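Local coordinates for protein DOA1 (Saccharomyces cerevisiae, PDB 3ODT) that binds ubiquitin through its WD40 beta-propeller domain and probably takes part in regulating the turnover of F-box proteins, at residues A[262-266]-A[267-271]; A[110-114]-A[115-119]. One frame throughout, in Å; residues are numbered along the deposited sequence.

Contact 1: residues A[262-266]-A[267-271]; sequences ITLPA and ISIWS
Ile267 follows directly on Ala266 where the chain turns in from strand 258-263. An inverse gamma turn centred on Pro265, with the weak bond from Ala266 N to Leu264 O (2.9 Å), carries the chain into this bend, and Leu264 O has a second donor in Arg246 NH1. The turn sets Ala266 CB where Ile269 CD1 can come up beside it, while the side chain of Ile267 leads off to an exposed position. Past the bend, Ser268 bonds through its N-H to Ser285 OG, and Ser268 OG reaches the carboxylate of Glu244. Ser268 CB meanwhile rests 3.4 Å above one face of the Trp270 ring, offset toward its rim. Ile269 makes the main side-chain contact. With chi2 at -55°, its CD1 swings back to the turn, 4.0 Å from Ala266 CB and equally 4.0 Å from Leu264 CB. Leu264 also presents its CD1 at 4.0 Å from Ile269 CD1, the two side chains meeting at about a right angle. Val282 lies against both Leu264 and Ile269. Beyond this cluster, Trp270 and Ser271 both face Gly283 in a classic beta bulge. Trp270 stacks with Tyr229 and gives its NE1 to Asp20 OD2, and Asp20, like Ser285, is a calcium ligand. The chemistry therefore divides: three buried aliphatic side chains join the two arms of the connection through dispersion contacts, while Ser268 and the carbonyl of Leu264 find polar partners outside the two segments, in Ser285, Glu244 and Arg246.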
# COMPACT_ATOMS: atom_id res chain seq x y z
N ILE A 262 7.39 15.77 5.66
CA ILE A 262 8.31 15.10 6.57
C ILE A 262 9.45 14.50 5.74
O ILE A 262 9.24 13.70 4.82
CB ILE A 262 7.62 13.95 7.32
CG1 ILE A 262 6.48 14.46 8.20
CG2 ILE A 262 8.59 13.19 8.21
CD1 ILE A 262 5.54 13.40 8.69
N THR A 263 10.66 14.95 6.02
CA THR A 263 11.82 14.52 5.29
C THR A 263 12.60 13.56 6.16
O THR A 263 12.90 13.86 7.30
CB THR A 263 12.69 15.70 4.89
OG1 THR A 263 11.93 16.59 4.08
CG2 THR A 263 13.90 15.21 4.10
N LEU A 264 12.89 12.39 5.61
CA LEU A 264 13.60 11.34 6.32
C LEU A 264 14.96 11.02 5.71
O LEU A 264 15.14 11.21 4.52
CB LEU A 264 12.75 10.07 6.28
CG LEU A 264 11.38 10.20 6.99
CD1 LEU A 264 10.59 8.94 6.80
CD2 LEU A 264 11.54 10.45 8.46
N PRO A 265 15.90 10.52 6.55
CA PRO A 265 17.26 10.22 6.08
C PRO A 265 17.32 8.84 5.42
O PRO A 265 18.08 7.95 5.85
CB PRO A 265 18.10 10.28 7.37
CG PRO A 265 17.13 9.81 8.45
CD PRO A 265 15.76 10.34 8.01
N ALA A 266 16.53 8.67 4.38
CA ALA A 266 16.48 7.45 3.61
C ALA A 266 16.33 7.80 2.15
O ALA A 266 15.58 8.71 1.81
CB ALA A 266 15.30 6.61 4.06
N ILE A 267 17.02 7.11 1.26
CA ILE A 267 17.00 7.50 -0.15
C ILE A 267 15.61 7.31 -0.79
O ILE A 267 15.30 8.03 -1.74
CB ILE A 267 18.08 6.81 -1.01
CG1 ILE A 267 17.89 5.29 -1.03
CG2 ILE A 267 19.50 7.25 -0.56
CD1 ILE A 267 18.90 4.58 -1.91
N SER A 268 14.83 6.37 -0.27
CA SER A 268 13.48 6.08 -0.80
C SER A 268 12.51 5.79 0.32
O SER A 268 12.83 5.01 1.24
CB SER A 268 13.52 4.82 -1.68
OG SER A 268 14.48 4.92 -2.71
N ILE A 269 11.31 6.37 0.24
CA ILE A 269 10.25 6.02 1.19
C ILE A 269 9.21 5.17 0.42
O ILE A 269 8.58 5.68 -0.49
CB ILE A 269 9.55 7.26 1.77
CG1 ILE A 269 10.56 8.35 2.12
CG2 ILE A 269 8.70 6.83 3.01
CD1 ILE A 269 11.68 7.91 3.04
N TRP A 270 9.14 3.88 0.74
CA TRP A 270 8.39 2.93 -0.07
C TRP A 270 6.90 2.84 0.20
O TRP A 270 6.12 2.53 -0.69
CB TRP A 270 9.00 1.53 0.04
CG TRP A 270 10.37 1.46 -0.46
CD1 TRP A 270 11.50 1.21 0.25
CD2 TRP A 270 10.77 1.64 -1.82
NE1 TRP A 270 12.60 1.23 -0.58
CE2 TRP A 270 12.17 1.49 -1.86
CE3 TRP A 270 10.09 1.93 -3.00
CZ2 TRP A 270 12.90 1.62 -3.03
CZ3 TRP A 270 10.82 2.03 -4.18
CH2 TRP A 270 12.21 1.91 -4.18
N SER A 271 6.53 3.01 1.47
CA SER A 271 5.17 2.68 1.86
C SER A 271 4.72 3.47 3.08
O SER A 271 5.51 3.78 3.99
CB SER A 271 5.12 1.18 2.19
OG SER A 271 3.80 0.78 2.54

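Contact 2: residues A[110-114]-A[115-119]; sequences LSFQD and GVVIS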
# COMPACT_ATOMS: atom_id res chain seq x y z
N LEU A 110 -0.73 -5.66 -2.55
CA LEU A 110 -1.76 -6.48 -1.94
C LEU A 110 -2.74 -5.55 -1.25
O LEU A 110 -2.35 -4.53 -0.65
CB LEU A 110 -1.19 -7.46 -0.90
CG LEU A 110 -0.56 -8.71 -1.46
CD1 LEU A 110 0.20 -9.45 -0.37
CD2 LEU A 110 -1.63 -9.62 -2.08
N SER A 111 -4.02 -5.92 -1.29
CA SER A 111 -5.05 -5.19 -0.57
C SER A 111 -6.16 -6.18 -0.18
O SER A 111 -6.40 -7.16 -0.88
CB SER A 111 -5.61 -4.09 -1.47
OG SER A 111 -6.41 -3.19 -0.72
N PHE A 112 -6.82 -5.89 0.93
CA PHE A 112 -7.93 -6.68 1.40
C PHE A 112 -9.12 -5.77 1.72
O PHE A 112 -8.99 -4.74 2.38
CB PHE A 112 -7.53 -7.47 2.65
CG PHE A 112 -8.64 -8.25 3.26
CD1 PHE A 112 -8.86 -9.56 2.87
CD2 PHE A 112 -9.45 -7.72 4.26
CE1 PHE A 112 -9.88 -10.32 3.47
CE2 PHE A 112 -10.45 -8.47 4.84
CZ PHE A 112 -10.67 -9.76 4.43
N GLN A 113 -10.27 -6.18 1.21
CA GLN A 113 -11.51 -5.50 1.52
C GLN A 113 -12.69 -6.46 1.46
O GLN A 113 -12.89 -7.14 0.47
CB GLN A 113 -11.71 -4.38 0.50
CG GLN A 113 -12.63 -3.27 0.97
CD GLN A 113 -12.47 -2.05 0.13
OE1 GLN A 113 -11.44 -1.38 0.21
NE2 GLN A 113 -13.45 -1.78 -0.71
N ASP A 114 -13.47 -6.52 2.54
CA ASP A 114 -14.76 -7.20 2.54
C ASP A 114 -14.62 -8.64 2.04
O ASP A 114 -15.41 -9.09 1.21
CB ASP A 114 -15.74 -6.43 1.66
CG ASP A 114 -16.01 -5.01 2.18
OD1 ASP A 114 -16.28 -4.86 3.39
OD2 ASP A 114 -15.94 -4.05 1.38
N GLY A 115 -13.60 -9.35 2.52
CA GLY A 115 -13.41 -10.76 2.18
C GLY A 115 -12.67 -11.00 0.89
O GLY A 115 -12.41 -12.16 0.53
N VAL A 116 -12.31 -9.92 0.20
CA VAL A 116 -11.65 -10.02 -1.10
C VAL A 116 -10.19 -9.63 -0.99
O VAL A 116 -9.87 -8.60 -0.41
CB VAL A 116 -12.33 -9.10 -2.16
CG1 VAL A 116 -11.63 -9.25 -3.51
CG2 VAL A 116 -13.80 -9.44 -2.26
N VAL A 117 -9.30 -10.46 -1.52
CA VAL A 117 -7.91 -10.09 -1.65
C VAL A 117 -7.69 -9.69 -3.10
O VAL A 117 -8.13 -10.38 -4.03
CB VAL A 117 -6.96 -11.26 -1.32
CG1 VAL A 117 -5.50 -10.85 -1.46
CG2 VAL A 117 -7.24 -11.75 0.08
N ILE A 118 -7.01 -8.57 -3.33
CA ILE A 118 -6.63 -8.22 -4.68
C ILE A 118 -5.14 -7.91 -4.73
O ILE A 118 -4.62 -7.18 -3.88
CB ILE A 118 -7.51 -7.09 -5.28
CG1 ILE A 118 -7.21 -6.90 -6.78
CG2 ILE A 118 -7.39 -5.80 -4.50
CD1 ILE A 118 -8.17 -5.95 -7.48
N SER A 119 -4.46 -8.51 -5.71
CA SER A 119 -3.01 -8.44 -5.82
C SER A 119 -2.62 -7.86 -7.18
O SER A 119 -3.31 -8.07 -8.20
CB SER A 119 -2.40 -9.84 -5.65
OG SER A 119 -2.99 -10.74 -6.57
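A tight two-residue beta hairpin joins strands 107-113 and 116-121, the first two strands of a propeller blade, with Leu110, Phe112, Val117 and Ser119 on one face and Ser111, Gln113, Val116 and Ile118 on the other. Ser111 and Ile118 form a hydrogen-bonded pair: Ile118 N to Ser111 O is 2.9 Å and nearly straight at 167°, whereas the bond from Ser111 N to Ile118 O is more bent, at 137°. Gln113 and Val116 repeat the pattern at the turn, where Gln113 N meets Val116 O in the carbonyl plane at 2.9 Å, while Val116 N approaches Gln113 O from well above its plane. Between these pairs, Phe112 CA lies 3.3 Å from Val116 O, a CA-H...O contact. The type I' turn needs positive phi at both Asp114 and Gly115, a conformation that favours the glycine. With CG anti to the backbone N (chi1 177°), the Phe112 ring leans diagonally toward the turn and over to the partner strand, and its CZ comes obliquely within 3.5 Å of Gly115 N. Val117 CG2 meets the ring at its edge, in plane, 3.9 Å from Phe112 CD1. Replacing Phe112 with alanine would probably leave Val117 CG2 and the Gly115 backbone without their aromatic neighbour and open a gap toward Cys66 of the adjoining blade. Farther along this face, Leu110 CD2 packs 3.7 Å from Ser119 CB and also touches Val117 CG1. On the other face, Ser111 CB rests against Ile118 CG2. Ser119 OG bonds to His103 NE2 and Trp129 NE1, consistent with the His-Ser/Thr-Trp part of the hydrogen-bond network that typifies WD40 blades.

In the fold
From the N terminus the chain supplies strand 9-14, then builds the propeller blade by blade. Contact 2 comes first, closing a hairpin between the two leading strands of the 107-139 blade. Far later, contact 1 passes from strand 258-263, the last of one blade, to strand 269-274, the innermost of the next blade. That final blade is completed by strand 9-14, so the two chain ends share one sheet and close the ring. The contacts are in series, neither enclosing nor crossing the other. The centres of contact 1 and contact 2 are about 26 Å apart, on opposite sides of the chain's centre, and the two do not touch. One builds a blade; the other links two.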